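Local coordinates for C-domain type II peptide synthetase (Streptomyces globisporus, PDB 4ZNM), which belongs to the condensation-domain family of peptide synthetases and has the two-lobed fold of the CoA-dependent acyltransferase clan, at residues A[58-63]-A[140-144]; A[118-122]-A[395-400]; A[228-234]-A[431-437]; A[295-299]-A[309-313]. All blocks are in the same frame, centred on the assembly; numbering follows the deposited sequence. Where two conformers were deposited one is given.

Contact 1. Residues A[58-63]-A[140-144]; sequences IDEETL and VLGRF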
loop_
_atom_site.group_PDB
_atom_site.type_symbol
_atom_site.label_atom_id
_atom_site.label_comp_id
_atom_site.label_asym_id
_atom_site.label_seq_id
_atom_site.Cartn_x
_atom_site.Cartn_y
_atom_site.Cartn_z
ATOM N N ILE A 58 -18.902 7.164 22.086
ATOM C CA ILE A 58 -17.771 6.254 22.267
ATOM C C ILE A 58 -17.488 6.154 23.739
ATOM O O ILE A 58 -17.388 7.184 24.404
ATOM C CB ILE A 58 -16.504 6.743 21.561
ATOM C CG1 ILE A 58 -16.696 6.769 20.044
ATOM C CG2 ILE A 58 -15.281 5.874 21.974
ATOM C CD1 ILE A 58 -15.558 7.507 19.345
ATOM N N ASP A 59 -17.342 4.926 24.238
ATOM C CA ASP A 59 -16.814 4.709 25.591
ATOM C C ASP A 59 -15.329 4.385 25.447
ATOM O O ASP A 59 -14.959 3.293 25.015
ATOM C CB ASP A 59 -17.540 3.590 26.324
ATOM C CG ASP A 59 -17.069 3.451 27.764
ATOM O OD1 ASP A 59 -17.475 4.285 28.581
ATOM O OD2 ASP A 59 -16.283 2.539 28.079
ATOM N N GLU A 60 -14.478 5.334 25.816
ATOM C CA GLU A 60 -13.060 5.252 25.502
ATOM C C GLU A 60 -12.398 4.050 26.147
ATOM O O GLU A 60 -11.588 3.361 25.533
ATOM C CB GLU A 60 -12.375 6.528 25.962
ATOM C CG GLU A 60 -12.744 7.754 25.134
ATOM C CD GLU A 60 -12.355 9.086 25.800
ATOM O OE1 GLU A 60 -11.516 9.104 26.747
ATOM O OE2 GLU A 60 -12.936 10.131 25.383
ATOM N N GLU A 61 -12.768 3.779 27.390
ATOM C CA GLU A 61 -12.183 2.658 28.117
ATOM C C GLU A 61 -12.497 1.333 27.438
ATOM O O GLU A 61 -11.669 0.430 27.417
ATOM C CB GLU A 61 -12.694 2.633 29.561
ATOM C CG GLU A 61 -12.228 1.427 30.356
ATOM C CD GLU A 61 -12.685 1.476 31.802
ATOM O OE1 GLU A 61 -12.624 0.424 32.475
ATOM O OE2 GLU A 61 -13.105 2.560 32.260
ATOM N N THR A 62 -13.704 1.209 26.890
ATOM C CA THR A 62 -14.097 -0.027 26.223
ATOM C C THR A 62 -13.414 -0.129 24.870
ATOM O O THR A 62 -13.060 -1.210 24.445
ATOM C CB THR A 62 -15.631 -0.113 26.067
ATOM O OG1 THR A 62 -16.226 -0.006 27.352
ATOM C CG2 THR A 62 -16.081 -1.474 25.452
ATOM N N LEU A 63 -13.199 1.000 24.207
ATOM C CA LEU A 63 -12.505 0.989 22.932
ATOM C C LEU A 63 -11.058 0.553 23.139
ATOM O O LEU A 63 -10.514 -0.186 22.316
ATOM C CB LEU A 63 -12.561 2.357 22.241
ATOM C CG LEU A 63 -11.924 2.382 20.864
ATOM C CD1 LEU A 63 -12.733 1.562 19.862
ATOM C CD2 LEU A 63 -11.815 3.807 20.357
ATOM N N VAL A 140 -4.874 6.363 17.942
ATOM C CA VAL A 140 -5.076 7.705 18.435
ATOM C C VAL A 140 -6.523 8.097 18.058
ATOM O O VAL A 140 -6.896 8.083 16.892
ATOM C CB VAL A 140 -4.056 8.677 17.845
ATOM C CG1 VAL A 140 -4.282 10.067 18.370
ATOM C CG2 VAL A 140 -2.636 8.210 18.157
ATOM N N LEU A 141 -7.318 8.446 19.060
ATOM C CA LEU A 141 -8.682 8.899 18.839
ATOM C C LEU A 141 -8.780 10.416 19.018
ATOM O O LEU A 141 -8.510 10.938 20.106
ATOM C CB LEU A 141 -9.617 8.172 19.802
ATOM C CG LEU A 141 -11.096 8.548 19.642
ATOM C CD1 LEU A 141 -11.671 7.976 18.358
ATOM C CD2 LEU A 141 -11.852 8.067 20.844
ATOM N N GLY A 142 -9.105 11.122 17.933
ATOM C CA GLY A 142 -9.354 12.548 18.008
ATOM C C GLY A 142 -10.841 12.857 18.072
ATOM O O GLY A 142 -11.555 12.625 17.112
ATOM N N ARG A 143 -11.321 13.380 19.192
ATOM C CA ARG A 143 -12.776 13.611 19.335
ATOM C C ARG A 143 -13.092 15.048 19.103
ATOM O O ARG A 143 -12.453 15.918 19.659
ATOM C CB ARG A 143 -13.249 13.187 20.703
ATOM C CG ARG A 143 -12.865 11.750 21.048
ATOM C CD ARG A 143 -13.554 11.283 22.313
ATOM N NE ARG A 143 -14.954 11.027 22.068
ATOM C CZ ARG A 143 -15.803 10.543 22.970
ATOM N NH1 ARG A 143 -15.393 10.240 24.200
ATOM N NH2 ARG A 143 -17.069 10.366 22.642
ATOM N N PHE A 144 -14.108 15.309 18.300
ATOM C CA PHE A 144 -14.630 16.661 18.175
ATOM C C PHE A 144 -15.653 16.998 19.249
ATOM O O PHE A 144 -15.651 18.101 19.812
ATOM C CB PHE A 144 -15.252 16.833 16.804
ATOM C CG PHE A 144 -14.282 16.568 15.682
ATOM C CD1 PHE A 144 -13.268 17.468 15.393
ATOM C CD2 PHE A 144 -14.387 15.423 14.919
ATOM C CE1 PHE A 144 -12.382 17.223 14.347
ATOM C CE2 PHE A 144 -13.515 15.190 13.880
ATOM C CZ PHE A 144 -12.509 16.088 13.600
HETATM O O HOH W 1 -19.722 9.743 23.805
#
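The guanidinium of R143 is a flat plate with I58 over one face and two oxygens in its plane at the edge. On the face, I58 CB sits 3.8 Å from R143 NH2, displaced toward the rim. At the edge, NH1 donates to E60 OE2 over 2.7 Å with an N-H...O angle of 157°. The salt bridge rests on a single hydrogen bond: OE2 is met on its anti side, and the carboxylate is turned 76° from the guanidinium. The other edge oxygen is a water that accepts from R143 NH2 at 3.0 Å and also from I58 N at 3.2 Å, so the arginine is linked to main chain. A bend at chi3 (74°) swings the guanidinium round to these partners. Beside the polar pair lies an apolar one: I58 CD1 and L141 CD2 meet tip to tip at 4.0 Å, and L63 CD2 approaches the same leucine methyl at 4.3 Å. Just before E60, D59 is the N-cap of helix 60-73; its OD2 accepts from T62 N and T62 OG1, which come from opposite faces of the carboxylate plane. The contact thus fastens the start of this helix to strand 137-143 of the N-terminal lobe, with V102 of the neighbouring strand touching both E60 and R143. The low-polarity flank formed by I58 would probably strengthen the E60-R143 attraction, and the pairing itself would help keep both groups charged.

Contact 2. Residues A[118-122]-A[395-400]; sequences EELLN and ERQLSQ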
loop_
_atom_site.group_PDB
_atom_site.type_symbol
_atom_site.label_atom_id
_atom_site.label_comp_id
_atom_site.label_asym_id
_atom_site.label_seq_id
_atom_site.Cartn_x
_atom_site.Cartn_y
_atom_site.Cartn_z
ATOM N N GLU A 118 -7.375 15.249 8.908
ATOM C CA GLU A 118 -6.231 15.008 8.044
ATOM C C GLU A 118 -4.934 15.380 8.737
ATOM O O GLU A 118 -3.951 14.694 8.595
ATOM C CB GLU A 118 -6.344 15.803 6.745
ATOM C CG GLU A 118 -7.017 15.063 5.639
ATOM C CD GLU A 118 -6.567 15.555 4.285
ATOM O OE1 GLU A 118 -7.433 15.982 3.483
ATOM O OE2 GLU A 118 -5.344 15.499 4.026
ATOM N N GLU A 119 -4.935 16.483 9.471
ATOM C CA GLU A 119 -3.774 16.874 10.253
ATOM C C GLU A 119 -3.419 15.843 11.316
ATOM O O GLU A 119 -2.253 15.553 11.529
ATOM C CB GLU A 119 -4.014 18.227 10.903
ATOM C CG GLU A 119 -4.016 19.353 9.875
ATOM C CD GLU A 119 -4.535 20.685 10.410
ATOM O OE1 GLU A 119 -4.591 21.642 9.607
ATOM O OE2 GLU A 119 -4.888 20.778 11.611
ATOM N N LEU A 120 -4.406 15.269 11.980
ATOM C CA LEU A 120 -4.098 14.244 12.949
ATOM C C LEU A 120 -3.486 13.052 12.224
ATOM O O LEU A 120 -2.454 12.523 12.641
ATOM C CB LEU A 120 -5.349 13.837 13.728
ATOM C CG LEU A 120 -5.108 12.791 14.812
ATOM C CD1 LEU A 120 -4.053 13.296 15.832
ATOM C CD2 LEU A 120 -6.401 12.426 15.503
ATOM N N LEU A 121 -4.106 12.636 11.124
ATOM C CA LEU A 121 -3.569 11.492 10.368
ATOM C C LEU A 121 -2.080 11.733 10.013
ATOM O O LEU A 121 -1.206 10.875 10.229
ATOM C CB LEU A 121 -4.428 11.251 9.120
ATOM C CG LEU A 121 -3.976 10.159 8.156
ATOM C CD1 LEU A 121 -3.807 8.836 8.867
ATOM C CD2 LEU A 121 -4.956 10.007 7.015
ATOM N N ASN A 122 -1.776 12.919 9.513
ATOM C CA ASN A 122 -0.427 13.202 9.054
ATOM C C ASN A 122 0.548 13.228 10.199
ATOM O O ASN A 122 1.686 12.773 10.067
ATOM C CB ASN A 122 -0.370 14.547 8.341
ATOM C CG ASN A 122 -0.527 14.411 6.855
ATOM O OD1 ASN A 122 -1.082 13.427 6.370
ATOM N ND2 ASN A 122 -0.039 15.389 6.122
ATOM N N GLU A 395 -9.885 10.316 1.027
ATOM C CA GLU A 395 -9.505 11.578 0.399
ATOM C C GLU A 395 -8.534 12.306 1.311
ATOM O O GLU A 395 -8.855 12.680 2.440
ATOM C CB GLU A 395 -10.749 12.443 0.083
ATOM C CG GLU A 395 -11.585 12.896 1.277
ATOM C CD GLU A 395 -12.963 13.443 0.861
ATOM O OE1 GLU A 395 -13.409 13.162 -0.279
ATOM O OE2 GLU A 395 -13.598 14.152 1.678
ATOM N N ARG A 396 -7.306 12.417 0.846
ATOM C CA ARG A 396 -6.284 13.175 1.537
ATOM C C ARG A 396 -5.792 14.238 0.575
ATOM O O ARG A 396 -5.675 13.993 -0.611
ATOM C CB ARG A 396 -5.130 12.271 1.995
ATOM C CG ARG A 396 -5.487 11.251 3.075
ATOM C CD ARG A 396 -4.319 10.374 3.474
ATOM N NE ARG A 396 -3.362 11.037 4.366
ATOM C CZ ARG A 396 -2.291 10.427 4.882
ATOM N NH1 ARG A 396 -2.051 9.161 4.596
ATOM N NH2 ARG A 396 -1.461 11.070 5.696
ATOM N N GLN A 397 -5.499 15.418 1.089
ATOM C CA GLN A 397 -5.079 16.518 0.243
ATOM C C GLN A 397 -3.777 17.088 0.796
ATOM O O GLN A 397 -2.965 17.664 0.072
ATOM C CB GLN A 397 -6.210 17.556 0.172
ATOM C CG GLN A 397 -7.482 16.957 -0.470
ATOM C CD GLN A 397 -8.767 17.674 -0.102
ATOM O OE1 GLN A 397 -8.861 18.898 -0.198
ATOM N NE2 GLN A 397 -9.774 16.905 0.314
ATOM N N LEU A 398 -3.557 16.839 2.080
ATOM C CA LEU A 398 -2.428 17.382 2.800
ATOM C C LEU A 398 -1.197 16.550 2.525
ATOM O O LEU A 398 -1.144 15.377 2.882
ATOM C CB LEU A 398 -2.724 17.386 4.303
ATOM C CG LEU A 398 -2.295 18.556 5.169
ATOM C CD1 LEU A 398 -2.624 19.893 4.550
ATOM C CD2 LEU A 398 -3.007 18.421 6.492
ATOM N N SER A 399 -0.195 17.165 1.932
ATOM C CA SER A 399 1.059 16.472 1.712
ATOM C C SER A 399 1.866 16.324 3.024
ATOM O O SER A 399 1.578 16.948 4.062
ATOM C CB SER A 399 1.869 17.195 0.637
ATOM O OG SER A 399 2.462 18.367 1.157
ATOM N N GLN A 400 2.857 15.447 2.963
ATOM C CA GLN A 400 3.587 14.996 4.137
ATOM C C GLN A 400 5.061 15.087 3.811
ATOM O O GLN A 400 5.529 14.445 2.862
ATOM C CB GLN A 400 3.201 13.553 4.504
ATOM C CG GLN A 400 4.196 12.808 5.389
ATOM C CD GLN A 400 4.066 13.220 6.817
ATOM O OE1 GLN A 400 4.873 14.007 7.351
ATOM N NE2 GLN A 400 3.021 12.722 7.448
#
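E118 and N122, one turn apart on helix 110-125, grip the loop 395-400, which leads from strand 388-392 back to the C-terminal lobe; strand 388-392 belongs to the sheet of the N-terminal lobe, an excursion consistent with the crossover of condensation domains. The carboxylate takes backbone N-H groups: E118 OE2 accepts from Q397 N at 2.9 Å, nearly straight at 166°, and from L398 N at 3.0 Å through its syn lone pair. Two bonds on one oxygen hold the Q397-L398 backbone against the helix and would help keep E118 charged. Among polar side chains, R396 NH2 gives an N-H to N122 OD1; the modelled 2.5 Å is very short and doubtful. The same NH2 forms a salt bridge with E125. Van der Waals packing completes the contact: the L121 CD2 methyl lies over one face of the R396 guanidinium, 3.3 Å from NE, and separately E119 CG touches L398 CD2 at 3.7 Å. R396 NE is buried here with no polar partner in the model. At the far end Q400, bent at chi2 (79°), turns its amide toward the helix, and NE2 donates in the plane of its own amide to N122 O at 2.9 Å.

Contact 3. Residues A[228-234]-A[431-437]; sequences LETDIPR and NRFKDET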
loop_
_atom_site.group_PDB
_atom_site.type_symbol
_atom_site.label_atom_id
_atom_site.label_comp_id
_atom_site.label_asym_id
_atom_site.label_seq_id
_atom_site.Cartn_x
_atom_site.Cartn_y
_atom_site.Cartn_z
ATOM N N LEU A 228 13.893 5.898 -12.759
ATOM C CA LEU A 228 13.711 7.353 -12.795
ATOM C C LEU A 228 14.986 8.060 -12.355
ATOM O O LEU A 228 15.554 7.725 -11.307
ATOM C CB LEU A 228 12.568 7.774 -11.875
ATOM C CG LEU A 228 11.195 7.194 -12.185
ATOM C CD1 LEU A 228 10.226 7.703 -11.132
ATOM C CD2 LEU A 228 10.765 7.589 -13.601
ATOM N N GLU A 229 15.429 9.051 -13.118
ATOM C CA GLU A 229 16.664 9.726 -12.767
ATOM C C GLU A 229 16.395 10.565 -11.540
ATOM O O GLU A 229 15.443 11.357 -11.519
ATOM C CB GLU A 229 17.185 10.601 -13.913
ATOM C CG GLU A 229 18.557 11.191 -13.647
ATOM C CD GLU A 229 19.053 12.046 -14.799
ATOM O OE1 GLU A 229 18.258 12.319 -15.725
ATOM O OE2 GLU A 229 20.236 12.445 -14.772
ATOM N N THR A 230 17.247 10.411 -10.531
ATOM C CA THR A 230 17.078 11.137 -9.289
ATOM C C THR A 230 17.755 12.488 -9.343
ATOM O O THR A 230 18.642 12.708 -10.154
ATOM C CB THR A 230 17.633 10.353 -8.123
ATOM O OG1 THR A 230 18.977 9.938 -8.412
ATOM C CG2 THR A 230 16.772 9.123 -7.860
ATOM N N ASP A 231 17.317 13.389 -8.468
ATOM C CA ASP A 231 17.913 14.721 -8.350
ATOM C C ASP A 231 19.179 14.683 -7.530
ATOM O O ASP A 231 20.061 15.491 -7.744
ATOM C CB ASP A 231 16.956 15.712 -7.690
ATOM C CG ASP A 231 15.699 15.950 -8.501
ATOM O OD1 ASP A 231 15.808 15.965 -9.740
ATOM O OD2 ASP A 231 14.605 16.142 -7.885
ATOM N N ILE A 232 19.245 13.757 -6.576
ATOM C CA ILE A 232 20.365 13.666 -5.665
ATOM C C ILE A 232 20.862 12.226 -5.727
ATOM O O ILE A 232 20.061 11.270 -5.566
ATOM C CB ILE A 232 19.970 14.067 -4.219
ATOM C CG1 ILE A 232 19.335 15.470 -4.183
ATOM C CG2 ILE A 232 21.197 14.022 -3.329
ATOM C CD1 ILE A 232 18.473 15.730 -2.940
ATOM N N PRO A 233 22.172 12.047 -5.955
ATOM C CA PRO A 233 22.672 10.676 -6.057
ATOM C C PRO A 233 22.723 9.937 -4.742
ATOM O O PRO A 233 22.839 10.506 -3.660
ATOM C CB PRO A 233 24.085 10.849 -6.611
ATOM C CG PRO A 233 24.504 12.199 -6.190
ATOM C CD PRO A 233 23.227 13.034 -6.233
ATOM N N ARG A 234 22.612 8.630 -4.877
ATOM C CA ARG A 234 22.760 7.705 -3.790
ATOM C C ARG A 234 24.024 8.021 -2.989
ATOM O O ARG A 234 23.980 8.096 -1.767
ATOM C CB ARG A 234 22.781 6.280 -4.383
ATOM C CG ARG A 234 22.577 5.181 -3.371
ATOM C CD ARG A 234 22.605 3.776 -4.073
ATOM N NE ARG A 234 22.113 2.774 -3.146
ATOM C CZ ARG A 234 20.829 2.477 -2.990
ATOM N NH1 ARG A 234 20.469 1.569 -2.091
ATOM N NH2 ARG A 234 19.905 3.081 -3.735
ATOM N N ASN A 431 15.899 12.141 0.287
ATOM C CA ASN A 431 17.344 12.079 0.053
ATOM C C ASN A 431 17.701 11.853 -1.438
ATOM O O ASN A 431 18.873 11.792 -1.792
ATOM C CB ASN A 431 17.975 10.977 0.900
ATOM C CG ASN A 431 17.230 9.676 0.798
ATOM O OD1 ASN A 431 16.036 9.632 1.031
ATOM N ND2 ASN A 431 17.931 8.607 0.466
ATOM N N ARG A 432 16.703 11.758 -2.310
ATOM C CA ARG A 432 16.955 11.471 -3.718
ATOM C C ARG A 432 16.189 12.415 -4.625
ATOM O O ARG A 432 16.649 12.731 -5.702
ATOM C CB ARG A 432 16.560 10.024 -4.044
ATOM C CG ARG A 432 17.386 8.947 -3.313
ATOM C CD ARG A 432 18.905 8.978 -3.635
ATOM N NE ARG A 432 19.227 8.667 -5.017
ATOM C CZ ARG A 432 19.361 7.438 -5.495
ATOM N NH1 ARG A 432 19.177 6.391 -4.705
ATOM N NH2 ARG A 432 19.660 7.259 -6.782
ATOM N N PHE A 433 15.004 12.852 -4.201
ATOM C CA PHE A 433 14.200 13.737 -5.036
ATOM C C PHE A 433 13.801 14.986 -4.313
ATOM O O PHE A 433 13.413 14.938 -3.149
ATOM C CB PHE A 433 12.923 13.031 -5.522
ATOM C CG PHE A 433 13.146 12.094 -6.674
ATOM C CD1 PHE A 433 13.343 12.597 -7.958
ATOM C CD2 PHE A 433 13.153 10.719 -6.482
ATOM C CE1 PHE A 433 13.536 11.737 -9.040
ATOM C CE2 PHE A 433 13.341 9.845 -7.538
ATOM C CZ PHE A 433 13.521 10.353 -8.833
ATOM N N LYS A 434 13.843 16.096 -5.043
ATOM C CA LYS A 434 13.218 17.340 -4.625
ATOM C C LYS A 434 11.708 17.324 -4.831
ATOM O O LYS A 434 11.199 16.685 -5.772
ATOM C CB LYS A 434 13.819 18.498 -5.405
ATOM C CG LYS A 434 15.258 18.787 -5.042
ATOM C CD LYS A 434 15.949 19.501 -6.187
ATOM C CE LYS A 434 17.001 20.477 -5.692
ATOM N NZ LYS A 434 18.158 20.536 -6.623
ATOM N N ASP A 435 10.998 18.060 -3.977
ATOM C CA ASP A 435 9.522 18.086 -4.011
ATOM C C ASP A 435 8.960 18.598 -5.340
ATOM O O ASP A 435 7.942 18.104 -5.828
ATOM C CB ASP A 435 8.980 18.962 -2.883
ATOM C CG ASP A 435 9.360 18.443 -1.506
ATOM O OD1 ASP A 435 9.429 17.208 -1.326
ATOM O OD2 ASP A 435 9.598 19.276 -0.600
ATOM N N GLU A 436 9.642 19.584 -5.909
ATOM C CA GLU A 436 9.248 20.217 -7.161
ATOM C C GLU A 436 9.285 19.237 -8.339
ATOM O O GLU A 436 8.412 19.228 -9.195
ATOM C CB GLU A 436 10.171 21.401 -7.442
ATOM C CG GLU A 436 10.042 22.540 -6.427
ATOM C CD GLU A 436 10.670 22.244 -5.041
ATOM O OE1 GLU A 436 11.498 21.295 -4.913
ATOM O OE2 GLU A 436 10.327 22.979 -4.079
ATOM N N THR A 437 10.321 18.422 -8.384
ATOM C CA THR A 437 10.451 17.401 -9.409
ATOM C C THR A 437 9.256 16.466 -9.374
ATOM O O THR A 437 8.694 16.121 -10.405
ATOM C CB THR A 437 11.726 16.574 -9.203
ATOM O OG1 THR A 437 12.832 17.460 -9.195
ATOM C CG2 THR A 437 11.903 15.523 -10.289
HETATM O O HOH W 2 21.550 11.007 -1.133
HETATM O O HOH W 3 19.384 3.781 -6.078
#
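L228 begins the contact near the end of strand 227-229, its CB 4.1 Å from CZ of the F433 ring. T230 follows over a face of that ring: its CB stands above the rim and CG2 comes 3.5 Å from F433 CE2, while OG1 turns to the other neighbour and accepts from R432 NH2 at 3.2 Å, somewhat tilted from the guanidinium plane. D231 reaches to the start of helix 435-454. Its OD2 is gripped twice, by K434 N at 2.9 Å on the anti lone pair and by T437 OG1 at 2.6 Å from the syn side, so the carboxylate is fixed at a helix N terminus whose dipole would probably stabilise its charge. I232 is held at both backbone ends by one residue: I232 N donates to R432 O at 2.9 Å, and I232 O receives R432 NE at 2.8 Å in the carbonyl plane. The arginine manages this by curling back, with bends at chi2 (-61°) and chi3 (-65°). P233 O shares a water with N431 O. Last comes R234, whose backbone N lies over a face of the R432 guanidinium. The two guanidiniums are close, R234 NH2 to R432 NH1 3.5 Å, with planes 85° apart; a water accepts from both, weakly from R234, and D408 gives R234 a salt bridge. The loop leaving an outermost strand is thereby tied to the connection between strand 422-429 and helix 435-454, a sheet-to-helix junction in the C-terminal lobe of this two-lobed, chloramphenicol acetyltransferase-like fold.

Contact 4. Residues A[295-299]-A[309-313]; sequences SGGRN and SFINF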
loop_
_atom_site.group_PDB
_atom_site.type_symbol
_atom_site.label_atom_id
_atom_site.label_comp_id
_atom_site.label_asym_id
_atom_site.label_seq_id
_atom_site.Cartn_x
_atom_site.Cartn_y
_atom_site.Cartn_z
ATOM N N SER A 295 0.793 -6.770 -6.311
ATOM C CA SER A 295 -0.484 -7.452 -6.323
ATOM C C SER A 295 -1.008 -7.520 -4.886
ATOM O O SER A 295 -0.255 -7.287 -3.948
ATOM C CB SER A 295 -0.339 -8.845 -6.912
ATOM O OG SER A 295 0.327 -9.667 -5.969
ATOM N N GLY A 296 -2.278 -7.875 -4.714
ATOM C CA GLY A 296 -2.837 -8.006 -3.378
ATOM C C GLY A 296 -2.265 -9.206 -2.613
ATOM O O GLY A 296 -2.174 -9.173 -1.385
ATOM N N GLY A 297 -1.916 -10.281 -3.326
ATOM C CA GLY A 297 -1.290 -11.455 -2.709
ATOM C C GLY A 297 -2.275 -12.316 -1.910
ATOM O O GLY A 297 -1.874 -13.209 -1.167
ATOM N N ARG A 298 -3.566 -12.033 -2.077
ATOM C CA ARG A 298 -4.654 -12.720 -1.354
ATOM C C ARG A 298 -5.621 -13.490 -2.251
ATOM O O ARG A 298 -6.844 -13.459 -2.061
ATOM C CB ARG A 298 -5.430 -11.699 -0.538
ATOM C CG ARG A 298 -4.534 -11.109 0.560
ATOM C CD ARG A 298 -5.292 -10.140 1.348
ATOM N NE ARG A 298 -4.550 -9.488 2.421
ATOM C CZ ARG A 298 -4.653 -9.787 3.715
ATOM N NH1 ARG A 298 -5.385 -10.814 4.128
ATOM N NH2 ARG A 298 -4.006 -9.053 4.603
ATOM N N ASN A 299 -5.050 -14.222 -3.191
ATOM C CA ASN A 299 -5.821 -15.108 -4.063
ATOM C C ASN A 299 -6.540 -16.190 -3.246
ATOM O O ASN A 299 -7.649 -16.580 -3.559
ATOM C CB ASN A 299 -4.888 -15.760 -5.085
ATOM C CG ASN A 299 -3.901 -14.773 -5.678
ATOM O OD1 ASN A 299 -3.073 -14.179 -4.962
ATOM N ND2 ASN A 299 -3.976 -14.591 -6.989
ATOM N N SER A 309 1.068 -8.878 6.028
ATOM C CA SER A 309 1.386 -8.170 4.791
ATOM C C SER A 309 1.611 -9.187 3.664
ATOM O O SER A 309 2.637 -9.868 3.583
ATOM C CB SER A 309 2.592 -7.262 5.012
ATOM O OG SER A 309 2.797 -6.465 3.872
ATOM N N PHE A 310 0.620 -9.258 2.783
ATOM C CA PHE A 310 0.535 -10.255 1.723
ATOM C C PHE A 310 1.012 -9.754 0.375
ATOM O O PHE A 310 1.117 -10.531 -0.558
ATOM C CB PHE A 310 -0.937 -10.716 1.580
ATOM C CG PHE A 310 -1.391 -11.627 2.681
ATOM C CD1 PHE A 310 -1.535 -11.161 3.969
ATOM C CD2 PHE A 310 -1.701 -12.945 2.419
ATOM C CE1 PHE A 310 -1.963 -11.995 4.983
ATOM C CE2 PHE A 310 -2.124 -13.779 3.428
ATOM C CZ PHE A 310 -2.249 -13.309 4.710
ATOM N N ILE A 311 1.227 -8.450 0.233
ATOM C CA ILE A 311 1.364 -7.887 -1.101
ATOM C C ILE A 311 2.630 -8.431 -1.776
ATOM O O ILE A 311 3.588 -8.826 -1.102
ATOM C CB ILE A 311 1.359 -6.356 -1.075
ATOM C CG1 ILE A 311 2.446 -5.812 -0.154
ATOM C CG2 ILE A 311 -0.049 -5.848 -0.693
ATOM C CD1 ILE A 311 2.495 -4.271 -0.138
ATOM N N ASN A 312 2.625 -8.447 -3.104
ATOM C CA ASN A 312 3.709 -9.100 -3.859
ATOM C C ASN A 312 4.142 -8.239 -5.061
ATOM O O ASN A 312 3.344 -7.812 -5.874
ATOM C CB ASN A 312 3.257 -10.483 -4.299
ATOM C CG ASN A 312 4.326 -11.237 -5.054
ATOM O OD1 ASN A 312 5.503 -11.272 -4.650
ATOM N ND2 ASN A 312 3.924 -11.848 -6.159
ATOM N N PHE A 313 5.427 -7.937 -5.087
ATOM C CA PHE A 313 6.084 -7.175 -6.149
ATOM C C PHE A 313 5.977 -7.969 -7.451
ATOM O O PHE A 313 6.384 -9.128 -7.502
ATOM C CB PHE A 313 7.540 -6.949 -5.697
ATOM C CG PHE A 313 8.341 -5.977 -6.509
ATOM C CD1 PHE A 313 8.413 -4.636 -6.147
ATOM C CD2 PHE A 313 9.102 -6.430 -7.591
ATOM C CE1 PHE A 313 9.217 -3.747 -6.845
ATOM C CE2 PHE A 313 9.905 -5.552 -8.299
ATOM C CZ PHE A 313 9.964 -4.204 -7.915
HETATM O O HOH W 4 1.065 -13.554 -1.483
#
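F310 buries the most surface here, and its ring carries the guanidinium of R298 on one face. The flat groups stack with planes 27° apart and R298 CZ 3.9 Å from the ring centroid, a cation-pi contact shifted toward the rim, where NH2 comes 3.3 Å from F310 CD1. The extended arginine chain sets CG beside F310 CB and CG and carries the guanidinium over the CD1-CE1 side. Its NH2 also forms a salt bridge with D161, the aspartate of the HHxxxD motif of condensation domains, and its NH1 donates to T306 O. S295, second in burial, pairs with N312 in an antiparallel hydrogen-bonded bridge: S295 N to N312 O 2.8 Å, N312 N to S295 O 3.2 Å. The two side chains share one face, S295 OG being 3.5 Å from N312 CB, and both reach E344. Between these sites G297, having no CB to collide with F310 O, brings its CA within 3.4 Å of that oxygen in a CA-H...O contact. The bridge closes the two-stranded sheet at the neck of the loop 296-311, probably the floor loop of the family. Stacking and ion pairing act on the same guanidinium, so F310 helps hold R298 flat where it meets D161.

Overall arrangement
From the N terminus, contact 1 opens first and joins helix 60-73 to strand 137-143 within the N-terminal lobe. Before it closes, contact 2 opens on helix 110-125; the two therefore cross, and L120 packs on V140 and G142, making them neighbours. Contact 2 closes only at 395-400, tying that helix to the loop that returns to the C-terminal lobe. Contact 3 opens inside this span and closes beyond it, crossing contact 2 and linking the edge of the C-terminal sheet to helix 435-454. The short loop of contact 4 falls within the spans of both contacts 2 and 3, touching neither; its nearest atoms are about 15 Å and about 12 Å away.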